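Local coordinates for MFP2B (PDB 2BJR), which probably enhances polymerisation of the major sperm protein, which drives the amoeboid motility of nematode sperm, and binds a zinc ion, at residues Tyr133-Asn136 and Lys137-Ile140. Sequence-based numbering, arbitrary orientation.
Sequences YADN and KTEI
Asp-135 and the backbone of Lys-137 and Thr-138 illustrate how an aspartate can organise the loop of a beta-hairpin. With CG anti to the backbone N and beside its own carbonyl carbon (chi1 -178°), the carboxylate folds forward over the amides that open the turn. Asp-135 OD1 accepts from Lys-137 N at 2.7 Å and from Thr-138 N at 3.0 Å. The two N-H groups arrive from opposite faces of the carboxylate plane, both on the anti side, and the bond from Thr-138 is the straighter (160° against 132°). Asp-135 O takes Glu-139 N at 2.8 Å, which completes an Asx motif. Left-handed backbone angles at Glu-139 bring the chain into line for Ile-140, whose O receives Asp-135 N at 3.0 Å.

Packing is close inside the turn: the Thr-138 side chain crosses that of Asp-135 at about a right angle, Thr-138 OG1 lying 3.3 Å from Asp-135 CB and accepting a weak bond from Ile-140 N. The outer side is looser. Asn-136 and Glu-139 are exposed and meet only as Asn-136 O and Glu-139 CG, 4.1 Å apart, while Lys-137 sends its amine to a salt bridge with Asp-116.

Towards the sheet, a water links Ile-140 O with Tyr-133 O. The loop joins strands 130-135 and 140-145, the middle pair of a four-stranded antiparallel sheet; Ala-134 packs on Phe-118 and Ile-120 of edge strand 117-122, and Tyr-133 reaches strand 43-52.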
ATOM      1  N   TYR A 133      12.299  14.333   4.439  1.00 17.30           N
ATOM      2  CA  TYR A 133      13.058  14.306   5.697  1.00 16.60           C
ATOM      3  C   TYR A 133      13.199  15.635   6.305  1.00 17.05           C
ATOM      4  O   TYR A 133      13.257  16.650   5.608  1.00 17.71           O
ATOM      5  CB  TYR A 133      14.420  13.622   5.568  1.00 15.64           C
ATOM      6  CG  TYR A 133      15.565  14.495   5.075  1.00 16.70           C
ATOM      7  CD1 TYR A 133      16.439  15.109   5.978  1.00 19.59           C
ATOM      8  CD2 TYR A 133      15.732  14.761   3.721  1.00 16.24           C
ATOM      9  CE1 TYR A 133      17.498  15.942   5.544  1.00 22.46           C
ATOM     10  CE2 TYR A 133      16.799  15.610   3.280  1.00 19.91           C
ATOM     11  CZ  TYR A 133      17.669  16.172   4.217  1.00 20.24           C
ATOM     12  OH  TYR A 133      18.698  16.982   3.774  1.00 22.03           O
ATOM     13  N   ALA A 134      13.261  15.616   7.632  1.00 17.26           N
ATOM     14  CA  ALA A 134      13.526  16.803   8.410  1.00 18.34           C
ATOM     15  C   ALA A 134      14.935  16.668   9.020  1.00 19.99           C
ATOM     16  O   ALA A 134      15.373  15.575   9.389  1.00 18.37           O
ATOM     17  CB  ALA A 134      12.512  16.992   9.451  1.00 18.65           C
ATOM     18  N   ASP A 135      15.623  17.790   9.080  1.00 21.31           N
ATOM     19  CA  ASP A 135      16.985  17.850   9.659  1.00 24.26           C
ATOM     20  C   ASP A 135      16.840  18.340  11.076  1.00 24.79           C
ATOM     21  O   ASP A 135      16.290  19.413  11.347  1.00 24.29           O
ATOM     22  CB  ASP A 135      17.861  18.775   8.854  1.00 24.05           C
ATOM     23  CG  ASP A 135      19.285  18.833   9.384  1.00 28.38           C
ATOM     24  OD1 ASP A 135      19.531  19.422  10.431  1.00 36.29           O
ATOM     25  OD2 ASP A 135      20.214  18.330   8.796  1.00 36.54           O
ATOM     26  N   ASN A 136      17.337  17.539  11.998  1.00 26.78           N
ATOM     27  CA  ASN A 136      17.269  17.858  13.402  1.00 29.12           C
ATOM     28  C   ASN A 136      17.950  19.169  13.791  1.00 28.90           C
ATOM     29  O   ASN A 136      17.535  19.819  14.705  1.00 30.31           O
ATOM     30  CB  ASN A 136      17.941  16.753  14.209  1.00 30.85           C
ATOM     31  CG  ASN A 136      17.686  16.899  15.642  1.00 33.31           C
ATOM     32  OD1 ASN A 136      16.535  17.129  16.050  1.00 41.09           O
ATOM     33  ND2 ASN A 136      18.745  16.833  16.439  1.00 38.40           N
ATOM     34  N   LYS A 137      18.985  19.533  13.091  1.00 31.11           N
ATOM     35  CA  LYS A 137      19.724  20.753  13.448  1.00 32.57           C
ATOM     36  C   LYS A 137      19.014  22.006  12.905  1.00 31.28           C
ATOM     37  O   LYS A 137      18.769  22.955  13.661  1.00 31.69           O
ATOM     38  CB  LYS A 137      21.162  20.696  12.936  1.00 33.83           C
ATOM     39  CG  LYS A 137      21.987  19.462  13.308  1.00 39.92           C
ATOM     40  CD  LYS A 137      23.337  19.457  12.508  1.00 45.51           C
ATOM     41  CE  LYS A 137      24.571  18.953  13.348  1.00 48.40           C
ATOM     42  NZ  LYS A 137      25.535  18.082  12.549  1.00 49.15           N
ATOM     43  N   THR A 138      18.654  22.005  11.618  1.00 29.25           N
ATOM     44  CA  THR A 138      18.050  23.206  11.022  1.00 27.89           C
ATOM     45  C   THR A 138      16.552  23.288  11.178  1.00 28.00           C
ATOM     46  O   THR A 138      15.999  24.364  10.990  1.00 27.93           O
ATOM     47  CB  THR A 138      18.341  23.302   9.526  1.00 28.57           C
ATOM     48  OG1 THR A 138      17.884  22.094   8.869  1.00 25.72           O
ATOM     49  CG2 THR A 138      19.837  23.383   9.261  1.00 30.15           C
ATOM     50  N   GLU A 139      15.901  22.177  11.524  1.00 25.64           N
ATOM     51  CA  GLU A 139      14.441  22.055  11.541  1.00 25.97           C
ATOM     52  C   GLU A 139      13.795  22.467  10.191  1.00 24.06           C
ATOM     53  O   GLU A 139      12.716  23.046  10.169  1.00 25.28           O
ATOM     54  CB  GLU A 139      13.834  22.844  12.691  1.00 27.37           C
ATOM     55  CG  GLU A 139      14.688  22.715  13.956  1.00 31.69           C
ATOM     56  CD  GLU A 139      14.005  23.097  15.242  1.00 36.99           C
ATOM     57  OE1 GLU A 139      12.829  23.493  15.271  1.00 40.56           O
ATOM     58  OE2 GLU A 139      14.689  22.982  16.255  1.00 43.98           O
ATOM     59  N   ILE A 140      14.463  22.135   9.097  1.00 21.41           N
ATOM     60  CA  ILE A 140      13.919  22.312   7.756  1.00 20.68           C
ATOM     61  C   ILE A 140      13.530  20.927   7.275  1.00 18.90           C
ATOM     62  O   ILE A 140      14.303  19.966   7.418  1.00 18.63           O
ATOM     63  CB  ILE A 140      14.940  22.932   6.814  1.00 20.56           C
ATOM     64  CG1 ILE A 140      15.259  24.353   7.259  1.00 22.86           C
ATOM     65  CG2 ILE A 140      14.462  22.930   5.361  1.00 21.47           C
ATOM     66  CD1 ILE A 140      16.407  24.898   6.540  1.00 27.10           C
TER
HETATM   67  O   HOH W   1      15.730  18.650   5.364  1.00 23.69           O